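Local coordinates for protein SorB (Sorangium cellulosum, PDB 6B2V) that acts as the pyran synthase domain of module nine in the sorangicin trans-acyltransferase assembly line, probably closing a pyran ring in the growing polyketide, at residues Glu52-Asp57 with Leu205-Gly210; Asp174-Ala179 with Val213-Ile218; Ala66-Ala71 with Arg86-Ile91; Leu145-Val150 with Glu187-Leu192. All coordinates share one frame; numbering follows the deposited sequence.

Contact 1: Glu52-Asp57 with Leu205-Gly210; sequences EPFLMD and LDPNLG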
# COMPACT_ATOMS: atom_id res chain seq x y z
N GLU A 52 11.00 12.82 8.59
CA GLU A 52 9.60 12.50 8.67
C GLU A 52 9.48 11.10 9.29
O GLU A 52 10.24 10.24 8.97
CB GLU A 52 8.96 12.53 7.27
CG GLU A 52 8.89 13.89 6.59
CD GLU A 52 10.19 14.27 5.89
OE1 GLU A 52 11.04 13.45 5.76
OE2 GLU A 52 10.32 15.40 5.48
N PRO A 53 8.49 10.89 10.15
CA PRO A 53 8.35 9.60 10.80
C PRO A 53 8.16 8.50 9.79
O PRO A 53 8.81 7.50 9.90
CB PRO A 53 7.11 9.78 11.64
CG PRO A 53 7.12 11.20 11.99
CD PRO A 53 7.53 11.84 10.69
N PHE A 54 7.40 8.74 8.74
CA PHE A 54 7.16 7.68 7.75
C PHE A 54 8.44 7.19 7.11
O PHE A 54 8.49 6.08 6.70
CB PHE A 54 6.02 7.95 6.79
CG PHE A 54 6.39 8.81 5.63
CD1 PHE A 54 6.37 10.16 5.74
CD2 PHE A 54 6.75 8.27 4.45
CE1 PHE A 54 6.72 10.96 4.69
CE2 PHE A 54 7.12 9.05 3.40
CZ PHE A 54 7.09 10.39 3.51
N LEU A 55 9.42 8.06 6.92
CA LEU A 55 10.73 7.67 6.45
C LEU A 55 11.64 7.05 7.50
O LEU A 55 12.32 6.10 7.28
CB LEU A 55 11.44 8.83 5.71
CG LEU A 55 10.74 9.24 4.43
CD1 LEU A 55 11.27 10.57 3.92
CD2 LEU A 55 10.91 8.19 3.37
N MET A 56 11.65 7.64 8.68
CA MET A 56 12.44 7.17 9.78
C MET A 56 12.04 5.78 10.22
O MET A 56 12.86 5.01 10.62
CB MET A 56 12.38 8.14 10.92
CG MET A 56 13.09 9.41 10.59
SD MET A 56 13.78 10.21 12.04
CE MET A 56 12.24 10.71 12.71
N ASP A 57 10.76 5.50 10.06
CA ASP A 57 10.15 4.22 10.43
C ASP A 57 10.38 3.14 9.33
O ASP A 57 9.93 2.05 9.45
CB ASP A 57 8.62 4.37 10.63
CG ASP A 57 8.23 5.13 11.92
OD1 ASP A 57 9.09 5.38 12.73
OD2 ASP A 57 7.06 5.49 12.05
N LEU A 205 -4.72 6.70 4.32
CA LEU A 205 -3.95 5.51 4.64
C LEU A 205 -2.53 5.90 5.10
O LEU A 205 -1.71 6.17 4.30
CB LEU A 205 -3.83 4.58 3.45
CG LEU A 205 -3.17 3.22 3.69
CD1 LEU A 205 -3.87 2.42 4.78
CD2 LEU A 205 -3.14 2.44 2.41
N ASP A 206 -2.29 5.87 6.40
CA ASP A 206 -1.00 6.11 6.99
C ASP A 206 -0.11 4.97 6.48
O ASP A 206 -0.48 3.87 6.47
CB ASP A 206 -1.09 5.99 8.54
CG ASP A 206 0.20 6.36 9.29
OD1 ASP A 206 1.28 5.80 9.15
OD2 ASP A 206 0.16 7.20 10.12
N PRO A 207 1.13 5.29 6.21
CA PRO A 207 2.04 4.30 5.70
C PRO A 207 2.25 3.14 6.66
O PRO A 207 2.48 2.09 6.20
CB PRO A 207 3.31 5.10 5.45
CG PRO A 207 2.80 6.42 5.10
CD PRO A 207 1.63 6.65 5.98
N ASN A 208 2.24 3.39 7.94
CA ASN A 208 2.43 2.29 8.86
C ASN A 208 1.28 1.26 8.78
O ASN A 208 1.53 0.09 8.88
CB ASN A 208 2.59 2.81 10.28
CG ASN A 208 3.97 3.39 10.55
OD1 ASN A 208 4.88 3.07 9.89
ND2 ASN A 208 4.07 4.27 11.50
N LEU A 209 0.06 1.76 8.67
CA LEU A 209 -1.08 0.91 8.49
C LEU A 209 -1.04 0.25 7.10
O LEU A 209 -1.29 -0.87 6.99
CB LEU A 209 -2.39 1.69 8.68
CG LEU A 209 -3.71 0.92 8.48
CD1 LEU A 209 -3.77 -0.33 9.32
CD2 LEU A 209 -4.84 1.83 8.86
N GLY A 210 -0.69 1.00 6.07
CA GLY A 210 -0.59 0.39 4.76
C GLY A 210 0.41 -0.74 4.67
O GLY A 210 0.17 -1.70 4.10
O HOH W 1 6.39 4.22 6.99
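Asn208 reaches over to Asp57 and gives it one nearly straight hydrogen bond, ND2 to OD2 at 3.3 Å with an N-H...O angle of 174°. The carboxylate oxygen lies in the amide plane of Asn208, whereas the donor meets OD2 on its anti side and 25° out of the carboxylate plane, because the two flat groups are tilted against each other. The other end of the amide is held more loosely: a water lies 2.8 Å from Phe54 O and at most weakly bridges to Asn208 OD1, 3.5 Å away. Beside this polar pair the contact is apolar, with Phe54 CB set against Pro207 CG at 3.9 Å. With chi1 at 83°, CG of Phe54 is wedged between its backbone N and carbonyl carbon, and the ring is carried away from Pro207, leaving the CB to make the touch. In the second shell, Asp206 caps the helix that starts at Pro207: its OD1 accepts from Asn208 N at 2.9 Å through the anti lone pair, which helps to hold the first turn that bears Asn208. The Phe54 ring meets Phe62 edge-to-face, and Pro207 also rests on Ala66 of helix 64-77. The short helix 53-56, within the predicted N-terminal hotdog region, thus abuts the start of helix 207-225, the long helix of the predicted C-terminal hotdog region.

Contact 2: Asp174-Ala179 with Val213-Ile218; sequences DKLWIA and VLVPAI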
# COMPACT_ATOMS: atom_id res chain seq x y z
N ASP A 174 7.54 -2.42 15.45
CA ASP A 174 6.85 -1.75 16.52
C ASP A 174 5.90 -0.67 16.02
O ASP A 174 5.00 -0.28 16.72
CB ASP A 174 7.83 -1.09 17.46
CG ASP A 174 8.39 -2.02 18.53
OD1 ASP A 174 7.87 -3.09 18.80
OD2 ASP A 174 9.36 -1.63 19.15
N LYS A 175 6.18 -0.14 14.84
CA LYS A 175 5.37 0.90 14.26
C LYS A 175 4.21 0.37 13.43
O LYS A 175 3.33 1.09 13.12
CB LYS A 175 6.22 1.84 13.44
CG LYS A 175 7.29 2.54 14.23
CD LYS A 175 6.67 3.52 15.19
CE LYS A 175 7.71 4.42 15.86
NZ LYS A 175 8.97 3.68 16.03
N LEU A 176 4.29 -0.89 13.10
CA LEU A 176 3.23 -1.58 12.42
C LEU A 176 2.10 -1.94 13.39
O LEU A 176 2.26 -1.85 14.57
CB LEU A 176 3.74 -2.85 11.78
CG LEU A 176 4.84 -2.71 10.74
CD1 LEU A 176 5.25 -4.04 10.20
CD2 LEU A 176 4.41 -1.75 9.67
N TRP A 177 0.97 -2.32 12.84
CA TRP A 177 -0.18 -2.71 13.60
C TRP A 177 -0.30 -4.22 13.84
O TRP A 177 -1.14 -4.65 14.52
CB TRP A 177 -1.45 -2.26 12.89
CG TRP A 177 -1.69 -0.78 12.75
CD1 TRP A 177 -0.79 0.18 12.47
CD2 TRP A 177 -2.95 -0.12 12.87
NE1 TRP A 177 -1.39 1.38 12.43
CE2 TRP A 177 -2.73 1.22 12.64
CE3 TRP A 177 -4.23 -0.54 13.13
CZ2 TRP A 177 -3.75 2.14 12.72
CZ3 TRP A 177 -5.23 0.37 13.19
CH2 TRP A 177 -4.98 1.68 12.99
N ILE A 178 0.58 -4.98 13.23
CA ILE A 178 0.49 -6.42 13.39
C ILE A 178 0.70 -6.93 14.80
O ILE A 178 1.63 -6.57 15.42
CB ILE A 178 1.45 -7.09 12.42
CG1 ILE A 178 1.09 -6.67 11.02
CG2 ILE A 178 1.35 -8.60 12.53
CD1 ILE A 178 2.09 -7.10 10.02
N ALA A 179 -0.24 -7.73 15.29
CA ALA A 179 -0.16 -8.29 16.62
C ALA A 179 -0.01 -9.79 16.64
O ALA A 179 0.47 -10.34 17.56
CB ALA A 179 -1.37 -7.96 17.42
N VAL A 213 -0.89 -3.90 6.16
CA VAL A 213 -1.70 -4.68 5.24
C VAL A 213 -0.87 -5.52 4.23
O VAL A 213 -1.18 -6.61 3.91
CB VAL A 213 -2.69 -3.78 4.47
CG1 VAL A 213 -3.57 -4.58 3.56
CG2 VAL A 213 -3.54 -2.97 5.40
N LEU A 214 0.16 -4.89 3.73
CA LEU A 214 1.03 -5.55 2.77
C LEU A 214 1.96 -6.64 3.29
O LEU A 214 2.23 -7.55 2.62
CB LEU A 214 1.84 -4.54 1.93
CG LEU A 214 1.01 -3.53 1.10
CD1 LEU A 214 1.87 -2.81 0.10
CD2 LEU A 214 -0.19 -4.15 0.43
N VAL A 215 2.39 -6.50 4.53
CA VAL A 215 3.36 -7.44 5.08
C VAL A 215 2.89 -8.87 5.07
O VAL A 215 3.64 -9.73 4.74
CB VAL A 215 3.88 -6.98 6.49
CG1 VAL A 215 4.47 -8.11 7.32
CG2 VAL A 215 4.94 -5.96 6.30
N PRO A 216 1.65 -9.14 5.41
CA PRO A 216 1.19 -10.52 5.38
C PRO A 216 1.21 -11.14 3.98
O PRO A 216 1.42 -12.29 3.87
CB PRO A 216 -0.21 -10.44 6.00
CG PRO A 216 -0.07 -9.33 6.90
CD PRO A 216 0.71 -8.30 6.16
N ALA A 217 0.88 -10.35 2.96
CA ALA A 217 0.93 -10.80 1.58
C ALA A 217 2.37 -11.08 1.12
O ALA A 217 2.60 -12.00 0.43
CB ALA A 217 0.26 -9.79 0.66
N ILE A 218 3.27 -10.19 1.48
CA ILE A 218 4.65 -10.39 1.15
C ILE A 218 5.23 -11.61 1.87
O ILE A 218 5.90 -12.38 1.29
CB ILE A 218 5.46 -9.14 1.43
CG1 ILE A 218 5.05 -8.06 0.48
CG2 ILE A 218 6.94 -9.42 1.32
CD1 ILE A 218 5.43 -6.69 0.91
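The long helix 207-225 of the predicted C-terminal hotdog region receives Ile178 and Leu176, from the start of strand 178-183 and the loop leading into it, against Val215 and Pro216. Ile178 makes the tightest touch: its CD1 comes to 3.7 Å from Val215 CG1 and 4.0 Å from Val215 CB. The same methyl lies 4.3 Å from Pro216 CD, so that one tip bridges two successive residues of the helix. Its reach comes from an extended gamma branch, with CG1 opposite the carbonyl carbon (chi1 -59°) and CD1 carried straight on (chi2 171°). Val215 divides its two methyls between the partners. CG1 serves Ile178, while CG2 is approached more loosely by Leu176 CD1 at 4.4 Å. No hydrogen bond crosses between the two segments, and the four touching residues are all buried, making this a wholly apolar junction. Pro216 has no N-H to offer the preceding turn, and the helix is kinked there; its ring packs beside Ile178 and also on Ala190 of strand 187-192. Nearby, Trp177 N is hydrogen-bonded to Ser212 OG, a polar tie between this loop and the preceding turn of the helix. Aliphatic packing of a strand and its lead-in onto one long helix is consistent with the hotdog fold, in which an antiparallel sheet wraps around a central helix.

Contact 3: Ala66-Ala71 with Arg86-Ile91; sequences AYLEMA and RNALWI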
# COMPACT_ATOMS: atom_id res chain seq x y z
N ALA A 66 3.08 4.59 0.34
CA ALA A 66 3.01 6.04 0.47
C ALA A 66 2.77 6.73 -0.86
O ALA A 66 2.24 7.77 -0.88
CB ALA A 66 4.19 6.62 1.20
N TYR A 67 3.22 6.13 -1.95
CA TYR A 67 2.97 6.71 -3.26
C TYR A 67 1.50 6.71 -3.58
O TYR A 67 1.02 7.56 -4.26
CB TYR A 67 3.75 5.98 -4.35
CG TYR A 67 5.28 6.08 -4.26
CD1 TYR A 67 5.93 7.20 -4.68
CD2 TYR A 67 6.03 5.02 -3.88
CE1 TYR A 67 7.29 7.29 -4.62
CE2 TYR A 67 7.38 5.10 -3.81
CZ TYR A 67 8.02 6.22 -4.19
OH TYR A 67 9.37 6.24 -4.14
N LEU A 68 0.81 5.66 -3.17
CA LEU A 68 -0.59 5.53 -3.40
C LEU A 68 -1.32 6.61 -2.65
O LEU A 68 -2.19 7.20 -3.15
CB LEU A 68 -1.13 4.17 -2.97
CG LEU A 68 -0.53 2.95 -3.68
CD1 LEU A 68 -1.05 1.66 -3.13
CD2 LEU A 68 -0.75 3.00 -5.18
N GLU A 69 -0.93 6.80 -1.42
CA GLU A 69 -1.53 7.85 -0.60
C GLU A 69 -1.24 9.25 -1.18
O GLU A 69 -2.06 10.09 -1.18
CB GLU A 69 -1.08 7.74 0.87
CG GLU A 69 -1.50 8.88 1.81
CD GLU A 69 -2.97 8.92 2.14
OE1 GLU A 69 -3.68 8.02 1.86
OE2 GLU A 69 -3.36 9.92 2.70
N MET A 70 -0.04 9.46 -1.68
CA MET A 70 0.31 10.73 -2.26
C MET A 70 -0.53 11.03 -3.51
O MET A 70 -1.02 12.10 -3.65
CB MET A 70 1.81 10.77 -2.60
CG MET A 70 2.26 12.12 -3.14
SD MET A 70 4.02 12.03 -3.56
CE MET A 70 4.35 13.74 -3.97
N ALA A 71 -0.67 10.05 -4.37
CA ALA A 71 -1.46 10.24 -5.54
C ALA A 71 -2.92 10.54 -5.20
O ALA A 71 -3.49 11.40 -5.77
CB ALA A 71 -1.39 9.03 -6.42
N ARG A 86 -5.93 1.83 -9.97
CA ARG A 86 -5.75 0.66 -10.81
C ARG A 86 -4.38 0.69 -11.48
O ARG A 86 -3.84 1.72 -11.68
CB ARG A 86 -6.83 0.54 -11.91
CG ARG A 86 -8.15 0.00 -11.42
CD ARG A 86 -9.23 -0.10 -12.47
NE ARG A 86 -8.76 -0.91 -13.52
CZ ARG A 86 -8.58 -0.46 -14.74
NH1 ARG A 86 -8.88 0.77 -15.04
NH2 ARG A 86 -8.10 -1.26 -15.66
N ASN A 87 -3.87 -0.48 -11.77
CA ASN A 87 -2.63 -0.59 -12.51
C ASN A 87 -1.47 0.20 -11.96
O ASN A 87 -0.80 0.88 -12.67
CB ASN A 87 -2.89 -0.24 -13.96
CG ASN A 87 -3.88 -1.14 -14.61
OD1 ASN A 87 -4.03 -2.26 -14.26
ND2 ASN A 87 -4.52 -0.64 -15.60
N ALA A 88 -1.23 0.07 -10.67
CA ALA A 88 -0.13 0.71 -10.04
C ALA A 88 1.16 -0.07 -10.33
O ALA A 88 1.13 -1.24 -10.44
CB ALA A 88 -0.36 0.80 -8.55
N LEU A 89 2.21 0.70 -10.53
CA LEU A 89 3.53 0.22 -10.80
C LEU A 89 4.52 1.00 -10.01
O LEU A 89 4.39 2.14 -9.83
CB LEU A 89 3.85 0.35 -12.30
CG LEU A 89 5.27 0.10 -12.81
CD1 LEU A 89 5.56 -1.38 -12.72
CD2 LEU A 89 5.35 0.59 -14.25
N TRP A 90 5.52 0.30 -9.50
CA TRP A 90 6.57 0.95 -8.78
C TRP A 90 7.88 0.70 -9.54
O TRP A 90 8.20 -0.39 -9.86
CB TRP A 90 6.65 0.44 -7.34
CG TRP A 90 5.49 0.88 -6.49
CD1 TRP A 90 5.40 1.98 -5.75
CD2 TRP A 90 4.27 0.19 -6.30
NE1 TRP A 90 4.20 2.05 -5.12
CE2 TRP A 90 3.48 0.95 -5.46
CE3 TRP A 90 3.74 -0.99 -6.82
CZ2 TRP A 90 2.24 0.55 -5.10
CZ3 TRP A 90 2.55 -1.37 -6.46
CH2 TRP A 90 1.80 -0.62 -5.57
N ILE A 91 8.60 1.76 -9.79
CA ILE A 91 9.83 1.70 -10.57
C ILE A 91 11.12 1.89 -9.78
O ILE A 91 11.65 0.94 -9.31
CB ILE A 91 9.73 2.68 -11.73
CG1 ILE A 91 8.44 2.44 -12.50
CG2 ILE A 91 10.87 2.48 -12.71
CD1 ILE A 91 7.29 3.35 -12.17
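Trp90 turns the edge of its indole to helix 64-77, meeting Tyr67 with its pyrrole part and Leu68 with its benzo part. From CB the chain turns so that CG stands opposite the carbonyl carbon (chi1 -70°), sending the ring system toward the helix. CD1 is the first atom to touch, 3.6 Å from Tyr67 CD2, which lies at the indole edge near its plane. NE1 follows at 3.7 Å from the same Tyr67 CD2 and 4.0 Å from Tyr67 CB, but its polar partner is Ala64 O, at the start of the helix, to which it is hydrogen-bonded. Farther out, CZ2 faces the end of Leu68, with CG and CD2 of Leu68 both 3.9 Å away and Leu68 CD1 meeting the indole edge in its plane. The Tyr67 ring and the five-membered ring of Trp90 meet obliquely, with planes inclined at 57° and centroids 5.6 Å apart. Leu68 CD2 also touches Ala88 CB at 4.0 Å, spanning two residues of the strand. Asn87 and Ala88 together face Leu236 in a G1 bulge of strand 82-90. The contact is therefore held by aromatic and aliphatic surfaces without any hydrogen bond between the two segments, while the N-H of the indole is satisfied by a backbone carbonyl and helps to set which edge of the ring is turned to the helix.

Contact 4: Leu145-Val150 with Glu187-Leu192; sequences LDIEAV and EALASL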
# COMPACT_ATOMS: atom_id res chain seq x y z
N LEU A 145 -16.17 -10.77 5.82
CA LEU A 145 -15.31 -11.91 5.97
C LEU A 145 -15.64 -12.73 7.21
O LEU A 145 -15.76 -12.20 8.25
CB LEU A 145 -13.88 -11.48 6.05
CG LEU A 145 -12.84 -12.58 6.18
CD1 LEU A 145 -12.88 -13.40 4.88
CD2 LEU A 145 -11.49 -11.93 6.36
N ASP A 146 -15.74 -14.04 7.02
CA ASP A 146 -15.98 -14.98 8.09
C ASP A 146 -14.62 -15.25 8.69
O ASP A 146 -13.91 -16.13 8.37
CB ASP A 146 -16.61 -16.23 7.50
CG ASP A 146 -17.05 -17.23 8.54
OD1 ASP A 146 -16.60 -17.13 9.65
OD2 ASP A 146 -17.84 -18.09 8.13
N ILE A 147 -14.28 -14.40 9.65
CA ILE A 147 -12.99 -14.46 10.27
C ILE A 147 -12.74 -15.77 11.01
O ILE A 147 -11.68 -16.26 10.95
CB ILE A 147 -12.78 -13.25 11.20
CG1 ILE A 147 -12.89 -11.99 10.39
CG2 ILE A 147 -11.45 -13.28 11.96
CD1 ILE A 147 -13.22 -10.80 11.23
N GLU A 148 -13.74 -16.28 11.69
CA GLU A 148 -13.53 -17.54 12.37
C GLU A 148 -13.21 -18.68 11.39
O GLU A 148 -12.39 -19.52 11.66
CB GLU A 148 -14.67 -17.90 13.33
CG GLU A 148 -14.79 -19.39 13.68
CD GLU A 148 -13.69 -19.96 14.59
OE1 GLU A 148 -12.77 -19.27 14.90
OE2 GLU A 148 -13.82 -21.12 14.92
N ALA A 149 -13.89 -18.68 10.25
CA ALA A 149 -13.62 -19.70 9.28
C ALA A 149 -12.20 -19.62 8.80
O ALA A 149 -11.55 -20.60 8.68
CB ALA A 149 -14.57 -19.56 8.12
N VAL A 150 -11.73 -18.42 8.56
CA VAL A 150 -10.37 -18.25 8.13
C VAL A 150 -9.40 -18.72 9.20
O VAL A 150 -8.48 -19.38 8.89
CB VAL A 150 -10.03 -16.80 7.79
CG1 VAL A 150 -8.56 -16.67 7.46
CG2 VAL A 150 -10.86 -16.28 6.65
N GLU A 187 -2.69 -18.96 2.32
CA GLU A 187 -3.53 -17.96 2.93
C GLU A 187 -2.92 -17.53 4.28
O GLU A 187 -2.29 -18.25 4.94
CB GLU A 187 -4.96 -18.55 3.11
CG GLU A 187 -6.07 -17.71 3.70
CD GLU A 187 -7.42 -18.41 3.61
OE1 GLU A 187 -7.43 -19.62 3.60
OE2 GLU A 187 -8.42 -17.72 3.56
N ALA A 188 -3.17 -16.27 4.61
CA ALA A 188 -2.70 -15.72 5.86
C ALA A 188 -3.70 -14.75 6.50
O ALA A 188 -4.39 -14.07 5.85
CB ALA A 188 -1.38 -14.99 5.64
N LEU A 189 -3.70 -14.77 7.81
CA LEU A 189 -4.51 -13.89 8.61
C LEU A 189 -3.69 -13.26 9.75
O LEU A 189 -3.14 -13.90 10.58
CB LEU A 189 -5.70 -14.66 9.16
CG LEU A 189 -6.75 -13.86 9.91
CD1 LEU A 189 -7.61 -13.03 9.00
CD2 LEU A 189 -7.58 -14.79 10.79
N ALA A 190 -3.68 -11.94 9.71
CA ALA A 190 -3.00 -11.15 10.73
C ALA A 190 -4.00 -10.36 11.54
O ALA A 190 -4.86 -9.80 10.99
CB ALA A 190 -2.03 -10.16 10.10
N SER A 191 -3.85 -10.39 12.85
CA SER A 191 -4.67 -9.55 13.68
C SER A 191 -3.92 -8.23 13.91
O SER A 191 -2.74 -8.21 13.92
CB SER A 191 -5.07 -10.20 14.97
OG SER A 191 -3.97 -10.29 15.78
N LEU A 192 -4.67 -7.15 14.06
CA LEU A 192 -4.10 -5.82 14.21
C LEU A 192 -4.48 -5.14 15.49
O LEU A 192 -5.51 -5.33 15.99
CB LEU A 192 -4.60 -4.89 13.12
CG LEU A 192 -4.37 -5.35 11.71
CD1 LEU A 192 -4.98 -4.33 10.77
CD2 LEU A 192 -2.92 -5.60 11.36
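The carboxylate of Glu187 is covered on one face by Val150, whose CG1 lies almost directly above OE2 at 4.0 Å; CG2 stands over the same side but farther out beyond the oxygen. Both carboxylate oxygens have polar partners elsewhere, OE1 in a salt bridge with Arg153 NE and OE2 in a hydrogen bond with His252 NE2, so the valine shields a group that is already engaged. The second flat group, the carboxylate of Asp146, serves the helix itself: Ala149 N approaches OD1 from above the plane at 3.2 Å, an N-cap for helix 147-152. Val150 CG1 is also the chief apolar contact, nestling 3.9 Å from Leu189 CB and equally far from Leu189 CD2. The side chain leaves the helix toward the strand, and chi1 of 175°, with CG1 opposite the valine nitrogen, brings that methyl onto Leu189. One turn earlier, Ile147 CG2 adds a looser touch to Leu189 CD2 at 4.3 Å. Strand 187-192 runs between strands 178-183 and 250-255. Helix 147-152 covers the side of it that bears Glu187 and Leu189, whereas Ala190 packs on Pro216 of helix 207-225.

How the contacts relate
From the N terminus, contact 1 opens first, at residues 52-57, and the short loop of contact 3 closes wholly inside it, pairing helix 64-77 with strand 82-90 in the predicted N-terminal hotdog region. Contact 4 opens at 145-150 and closes at 187-192, still within contact 1. Contact 2 opens at 174-179, before contact 4 closes, and ends at 213-218, beyond the second segment of contact 1, so it crosses both. Contacts 1 and 2 share helix 207-225; contacts 2 and 4 use neighbouring strands. Contact 1 alone joins the two predicted hotdog regions, while contacts 3 and 4 lie apart, their centres about 26 Å from each other.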